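Local coordinates for protein putative aminooxidase (PDB 2BA9) that isomerises polyunsaturated fatty acids to conjugated products such as conjugated linoleic acid and binds FAD, probably as its cofactor, at residues A[8-13]-A[248-253]; A[14-19]-A[44-49]. All coordinates share one frame; numbering follows the deposited sequence.

Contact 1. Residues A[8-13]-A[248-253]. With FAD (flavin-adenine dinucleotide), chain D.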
# COMPACT_ATOMS: atom_id res chain seq x y z
N ARG A 8 -19.09 7.31 -21.00
CA ARG A 8 -19.09 5.98 -20.44
C ARG A 8 -17.69 5.70 -19.97
O ARG A 8 -16.77 5.63 -20.77
CB ARG A 8 -19.48 4.94 -21.48
CG ARG A 8 -20.89 5.07 -21.97
CD ARG A 8 -21.07 4.32 -23.27
NE ARG A 8 -20.33 4.94 -24.37
CZ ARG A 8 -20.04 4.34 -25.52
NH1 ARG A 8 -20.43 3.09 -25.76
NH2 ARG A 8 -19.35 4.99 -26.45
N ILE A 9 -17.54 5.54 -18.66
CA ILE A 9 -16.23 5.39 -18.04
C ILE A 9 -16.09 3.99 -17.47
O ILE A 9 -16.95 3.52 -16.71
CB ILE A 9 -16.04 6.43 -16.93
CG1 ILE A 9 -16.15 7.85 -17.51
CG2 ILE A 9 -14.71 6.21 -16.24
CD1 ILE A 9 -16.38 8.93 -16.47
N ALA A 10 -15.02 3.30 -17.86
CA ALA A 10 -14.74 1.95 -17.37
C ALA A 10 -13.60 2.06 -16.37
O ALA A 10 -12.51 2.51 -16.71
CB ALA A 10 -14.36 1.03 -18.52
N ILE A 11 -13.88 1.67 -15.13
CA ILE A 11 -12.88 1.64 -14.07
C ILE A 11 -12.40 0.20 -13.88
O ILE A 11 -13.21 -0.69 -13.57
CB ILE A 11 -13.46 2.21 -12.73
CG1 ILE A 11 -13.81 3.71 -12.91
CG2 ILE A 11 -12.46 2.02 -11.59
CD1 ILE A 11 -15.01 4.20 -12.07
N ILE A 12 -11.10 -0.05 -14.08
CA ILE A 12 -10.58 -1.42 -13.85
C ILE A 12 -9.98 -1.55 -12.44
O ILE A 12 -9.11 -0.76 -12.06
CB ILE A 12 -9.52 -1.82 -14.94
CG1 ILE A 12 -10.00 -1.44 -16.32
CG2 ILE A 12 -9.29 -3.30 -14.85
CD1 ILE A 12 -11.24 -2.23 -16.87
N GLY A 13 -10.46 -2.56 -11.71
CA GLY A 13 -10.08 -2.81 -10.32
C GLY A 13 -11.12 -2.25 -9.36
O GLY A 13 -11.45 -1.07 -9.43
N ASP A 248 -16.06 5.06 -23.49
CA ASP A 248 -15.46 6.31 -23.97
C ASP A 248 -14.13 6.56 -23.29
O ASP A 248 -13.19 7.05 -23.92
CB ASP A 248 -16.40 7.48 -23.70
CG ASP A 248 -17.68 7.38 -24.49
OD1 ASP A 248 -17.60 7.25 -25.72
OD2 ASP A 248 -18.76 7.44 -23.89
N VAL A 249 -14.07 6.23 -22.00
CA VAL A 249 -12.90 6.51 -21.17
C VAL A 249 -12.51 5.27 -20.35
O VAL A 249 -13.37 4.50 -19.90
CB VAL A 249 -13.18 7.71 -20.24
CG1 VAL A 249 -11.94 8.10 -19.46
CG2 VAL A 249 -13.70 8.87 -21.04
N LEU A 250 -11.20 5.08 -20.19
CA LEU A 250 -10.63 4.00 -19.39
C LEU A 250 -9.85 4.55 -18.21
O LEU A 250 -9.00 5.42 -18.38
CB LEU A 250 -9.69 3.16 -20.26
CG LEU A 250 -9.12 1.89 -19.62
CD1 LEU A 250 -10.24 0.94 -19.22
CD2 LEU A 250 -8.14 1.22 -20.60
N VAL A 251 -10.11 4.03 -17.01
CA VAL A 251 -9.40 4.42 -15.80
C VAL A 251 -8.81 3.17 -15.12
O VAL A 251 -9.54 2.28 -14.69
CB VAL A 251 -10.30 5.22 -14.83
CG1 VAL A 251 -9.55 5.59 -13.55
CG2 VAL A 251 -10.81 6.47 -15.53
N LEU A 252 -7.47 3.13 -15.07
CA LEU A 252 -6.73 1.97 -14.61
C LEU A 252 -6.32 2.15 -13.17
O LEU A 252 -5.57 3.08 -12.87
CB LEU A 252 -5.46 1.78 -15.44
CG LEU A 252 -5.59 1.57 -16.95
CD1 LEU A 252 -4.21 1.57 -17.60
CD2 LEU A 252 -6.34 0.28 -17.26
N THR A 253 -6.79 1.26 -12.30
CA THR A 253 -6.31 1.19 -10.91
C THR A 253 -5.63 -0.16 -10.66
O THR A 253 -5.44 -0.56 -9.51
CB THR A 253 -7.46 1.41 -9.87
OG1 THR A 253 -8.33 0.26 -9.87
CG2 THR A 253 -8.24 2.66 -10.18
PA FAD D . -5.46 -3.18 -4.61
O1A FAD D . -5.83 -3.02 -3.17
O2A FAD D . -4.39 -4.21 -4.92
O5B FAD D . -6.76 -3.63 -5.42
C5B FAD D . -6.64 -3.78 -6.82
C4B FAD D . -7.88 -4.43 -7.38
O4B FAD D . -7.75 -4.54 -8.79
C3B FAD D . -8.12 -5.83 -6.80
O3B FAD D . -9.42 -5.92 -6.28
C2B FAD D . -7.87 -6.75 -7.98
O2B FAD D . -8.58 -7.98 -7.88
C1B FAD D . -8.19 -5.82 -9.16
N9A FAD D . -7.54 -6.31 -10.39
C8A FAD D . -6.20 -6.60 -10.57
N7A FAD D . -6.02 -7.05 -11.85
C5A FAD D . -7.23 -7.05 -12.48
C6A FAD D . -7.64 -7.43 -13.77
N6A FAD D . -6.71 -7.52 -14.77
N1A FAD D . -8.98 -7.28 -14.11
C2A FAD D . -9.92 -6.83 -13.19
N3A FAD D . -9.50 -6.47 -11.92
C4A FAD D . -8.19 -6.59 -11.56
N1 FAD D . -2.50 0.42 3.57
C2 FAD D . -2.61 1.42 4.51
O2 FAD D . -3.08 2.51 4.20
N3 FAD D . -2.15 1.21 5.80
C4 FAD D . -1.62 -0.01 6.15
O4 FAD D . -1.24 -0.18 7.32
C4X FAD D . -1.52 -1.04 5.20
N5 FAD D . -0.97 -2.27 5.52
C5X FAD D . -1.02 -3.33 4.64
C6 FAD D . -0.59 -4.60 5.03
C7 FAD D . -0.68 -5.67 4.14
C7M FAD D . -0.22 -7.02 4.60
C8 FAD D . -1.19 -5.47 2.86
C8M FAD D . -1.30 -6.58 1.87
C9 FAD D . -1.61 -4.20 2.48
C9A FAD D . -1.52 -3.11 3.35
N10 FAD D . -1.92 -1.82 2.98
C10 FAD D . -1.99 -0.81 3.91
C1' FAD D . -1.96 -1.41 1.54
C2' FAD D . -3.39 -1.28 1.02
O2' FAD D . -4.18 -2.40 1.36
C3' FAD D . -3.30 -1.09 -0.49
O3' FAD D . -2.38 -0.04 -0.78
C4' FAD D . -4.68 -0.80 -1.07
O4' FAD D . -5.52 -1.94 -1.02
C5' FAD D . -4.49 -0.30 -2.50
O5' FAD D . -5.72 -0.31 -3.17
P FAD D . -5.75 -0.38 -4.79
O1P FAD D . -7.18 -0.44 -5.29
O2P FAD D . -5.01 0.81 -5.31
O3P FAD D . -5.03 -1.75 -5.20
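Arg-8 and Asp-248 pair near the N-terminal ends of the parallel segments 8-13 and 248-253. The arginine side chain can be followed outward along the carboxylate. Its CB lies 3.5 Å from Asp-248 OD2, and CG and CD stay near the same oxygen. The chain then bends at chi3 (-68°), and this turn brings the guanidinium back to the aspartate. Arg-8 NE donates to Asp-248 OD2 at 3.0 Å, with the oxygen at the guanidinium edge and in its plane. Arg-8 NH2 reaches the other oxygen, Asp-248 OD1, also at 3.0 Å, completing a side-on salt bridge. Both nitrogens come from above the carboxylate plane, and the two planes stand 67° apart. The anti lone pair of OD2 takes the backbone N of Arg-8 in a nearly straight bond, so that oxygen has two donors. NH2 has a second acidic partner in Glu-246.

Beyond this pair the backbones bond in regular parallel fashion, from Val-249 N on Arg-8 O to Ile-12 N on Val-251 O. Ile-9, Ile-11, Val-249 and Val-251 share one face of the sheet, where Phe-423 of helix 408-423 packs on Ile-9. There CG2 of Ile-9 meets CG2 of Val-251 at 4.0 Å. On the other face CG1 of Ile-12 rests 3.8 Å from CD1 of Leu-250. At the far end Ile-12 O accepts from Thr-253 N.

Gly-13 then brings its CA to 3.3 Å from O4B of the FAD ribose, and Ile-12 CG2 touches the adenine. Two central strands of a parallel sheet, the first followed by a glycine at the dinucleotide, are characteristic of the Rossmann-type FAD-binding fold of flavin amine oxidoreductases.

Contact 2. Residues A[14-19]-A[44-49]; sequences AGPAGL and GKCHSP. With FAD (flavin-adenine dinucleotide), chain D.
Pro-16 and Cys-46 meet beside the FAD ribityl chain. Cys-46 directs its CB at segment 14-19, and chi1 of -66° swings SG beside its own backbone N. There Cys-46 SG lies 3.8 Å from CG of the Pro-16 ring. The same ring presents CD to the cofactor, with Pro-16 CD 3.2 Å from FAD O5'. Pro-16 thus touches the thiol and the cofactor at once. Phe-209 of helix 204-215 and Val-411 of helix 408-423 also pack on it.

Nearer the diphosphate the two segments meet as bare backbone. Gly-15 CA sits 3.7 Å from Gly-44 N. Neither glycine has a side chain, and the cofactor lies against both. Gly-15 is the N-cap of helix 16-28. Together with Gly-13 and Gly-18 it fits the GxGxxG pattern of Rossmann-type dinucleotide-binding proteins, a glycine turn that brings the helix start to the diphosphate. Ala-17 N donates to FAD O1P at 3.1 Å. The positive end of the helix dipole would be expected to ease the phosphate charge.

Lys-45 takes the other phosphate. The backbone Lys-45 N gives a fairly straight bond to FAD O1A at 3.0 Å. The side chain bends at chi3 and chi4 (-76° and -74°), curling back so that Lys-45 NZ reaches FAD O2A of that phosphate at 2.6 Å. Backbone and side chain of one residue therefore grip two oxygens of one group. NZ also forms a salt bridge with Glu-401 and a hydrogen bond with the carbonyl of Tyr-369.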
# COMPACT_ATOMS: atom_id res chain seq x y z
N ALA A 14 -11.62 -3.10 -8.46
CA ALA A 14 -12.50 -2.67 -7.35
C ALA A 14 -11.85 -2.79 -5.97
O ALA A 14 -12.47 -3.26 -5.01
CB ALA A 14 -13.81 -3.41 -7.38
N GLY A 15 -10.59 -2.36 -5.88
CA GLY A 15 -9.93 -2.13 -4.60
C GLY A 15 -10.23 -0.70 -4.20
O GLY A 15 -11.02 -0.03 -4.85
N PRO A 16 -9.62 -0.21 -3.11
CA PRO A 16 -9.83 1.17 -2.68
C PRO A 16 -9.76 2.23 -3.80
O PRO A 16 -10.58 3.13 -3.83
CB PRO A 16 -8.70 1.37 -1.66
CG PRO A 16 -8.57 -0.02 -1.03
CD PRO A 16 -8.71 -0.94 -2.20
N ALA A 17 -8.78 2.10 -4.70
CA ALA A 17 -8.56 3.09 -5.76
C ALA A 17 -9.71 3.11 -6.77
O ALA A 17 -10.15 4.18 -7.18
CB ALA A 17 -7.24 2.84 -6.46
N GLY A 18 -10.18 1.93 -7.18
CA GLY A 18 -11.28 1.81 -8.13
C GLY A 18 -12.58 2.29 -7.52
O GLY A 18 -13.32 3.06 -8.12
N LEU A 19 -12.85 1.80 -6.31
CA LEU A 19 -14.07 2.17 -5.61
C LEU A 19 -14.12 3.67 -5.33
O LEU A 19 -15.19 4.27 -5.41
CB LEU A 19 -14.18 1.37 -4.31
CG LEU A 19 -14.33 -0.14 -4.46
CD1 LEU A 19 -14.19 -0.82 -3.11
CD2 LEU A 19 -15.67 -0.51 -5.15
N GLY A 44 -9.71 -5.27 -2.58
CA GLY A 44 -8.34 -5.65 -2.93
C GLY A 44 -7.51 -6.10 -1.73
O GLY A 44 -7.79 -7.15 -1.12
N LYS A 45 -6.49 -5.31 -1.40
CA LYS A 45 -5.54 -5.66 -0.33
C LYS A 45 -5.99 -5.16 1.06
O LYS A 45 -5.30 -5.36 2.06
CB LYS A 45 -4.13 -5.19 -0.69
CG LYS A 45 -3.56 -5.89 -1.92
CD LYS A 45 -2.05 -5.74 -2.03
CE LYS A 45 -1.65 -4.35 -2.53
NZ LYS A 45 -1.93 -4.16 -3.98
N CYS A 46 -7.15 -4.51 1.10
CA CYS A 46 -7.95 -4.42 2.31
C CYS A 46 -8.83 -5.66 2.33
O CYS A 46 -9.89 -5.69 1.71
CB CYS A 46 -8.81 -3.17 2.31
SG CYS A 46 -7.86 -1.66 2.38
N HIS A 47 -8.35 -6.69 3.04
CA HIS A 47 -8.91 -8.03 2.93
C HIS A 47 -9.03 -8.64 4.30
O HIS A 47 -8.02 -9.00 4.93
CB HIS A 47 -8.01 -8.89 2.06
CG HIS A 47 -8.67 -10.13 1.53
ND1 HIS A 47 -9.66 -10.08 0.57
CD2 HIS A 47 -8.49 -11.43 1.83
CE1 HIS A 47 -10.05 -11.31 0.30
NE2 HIS A 47 -9.35 -12.15 1.04
N SER A 48 -10.28 -8.80 4.74
CA SER A 48 -10.58 -9.15 6.12
C SER A 48 -11.51 -10.38 6.23
O SER A 48 -12.72 -10.24 6.38
CB SER A 48 -11.23 -7.95 6.81
OG SER A 48 -10.58 -6.74 6.44
N PRO A 49 -10.94 -11.60 6.15
CA PRO A 49 -11.77 -12.80 6.28
C PRO A 49 -12.18 -13.15 7.71
O PRO A 49 -11.67 -12.59 8.67
CB PRO A 49 -10.88 -13.91 5.70
CG PRO A 49 -9.62 -13.24 5.19
CD PRO A 49 -9.53 -11.94 5.90
PA FAD D . -5.46 -3.18 -4.61
O1A FAD D . -5.83 -3.02 -3.17
O2A FAD D . -4.39 -4.21 -4.92
O5B FAD D . -6.76 -3.63 -5.42
C5B FAD D . -6.64 -3.78 -6.82
C4B FAD D . -7.88 -4.43 -7.38
O4B FAD D . -7.75 -4.54 -8.79
C3B FAD D . -8.12 -5.83 -6.80
O3B FAD D . -9.42 -5.92 -6.28
C2B FAD D . -7.87 -6.75 -7.98
O2B FAD D . -8.58 -7.98 -7.88
C1B FAD D . -8.19 -5.82 -9.16
N9A FAD D . -7.54 -6.31 -10.39
C8A FAD D . -6.20 -6.60 -10.57
N7A FAD D . -6.02 -7.05 -11.85
C5A FAD D . -7.23 -7.05 -12.48
C6A FAD D . -7.64 -7.43 -13.77
N6A FAD D . -6.71 -7.52 -14.77
N1A FAD D . -8.98 -7.28 -14.11
C2A FAD D . -9.92 -6.83 -13.19
N3A FAD D . -9.50 -6.47 -11.92
C4A FAD D . -8.19 -6.59 -11.56
N1 FAD D . -2.50 0.42 3.57
C2 FAD D . -2.61 1.42 4.51
O2 FAD D . -3.08 2.51 4.20
N3 FAD D . -2.15 1.21 5.80
C4 FAD D . -1.62 -0.01 6.15
O4 FAD D . -1.24 -0.18 7.32
C4X FAD D . -1.52 -1.04 5.20
N5 FAD D . -0.97 -2.27 5.52
C5X FAD D . -1.02 -3.33 4.64
C6 FAD D . -0.59 -4.60 5.03
C7 FAD D . -0.68 -5.67 4.14
C7M FAD D . -0.22 -7.02 4.60
C8 FAD D . -1.19 -5.47 2.86
C8M FAD D . -1.30 -6.58 1.87
C9 FAD D . -1.61 -4.20 2.48
C9A FAD D . -1.52 -3.11 3.35
N10 FAD D . -1.92 -1.82 2.98
C10 FAD D . -1.99 -0.81 3.91
C1' FAD D . -1.96 -1.41 1.54
C2' FAD D . -3.39 -1.28 1.02
O2' FAD D . -4.18 -2.40 1.36
C3' FAD D . -3.30 -1.09 -0.49
O3' FAD D . -2.38 -0.04 -0.78
C4' FAD D . -4.68 -0.80 -1.07
O4' FAD D . -5.52 -1.94 -1.02
C5' FAD D . -4.49 -0.30 -2.50
O5' FAD D . -5.72 -0.31 -3.17
P FAD D . -5.75 -0.38 -4.79
O1P FAD D . -7.18 -0.44 -5.29
O2P FAD D . -5.01 0.81 -5.31
O3P FAD D . -5.03 -1.75 -5.20

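In the fold
The chain enters at strand 9-12, the first half of contact 1, and turns directly into helix 16-28, which begins contact 2. It then passes through strand 33-36, the outer neighbour of strand 9-12, to the loop 44-49. There contact 2 closes a short loop. Some 200 residues later strand 249-252 returns beside strand 9-12 and closes the long loop of contact 1, with contact 2 nested inside it. Their centres are about 16 Å apart, yet they touch. Thr-253 packs on Ala-17, and Ile-11 on Gly-18. Contact 1 joins the middle strands of the parallel sheet. Contact 2 ties the first helix to the loop after strand 33-36. FAD touches both.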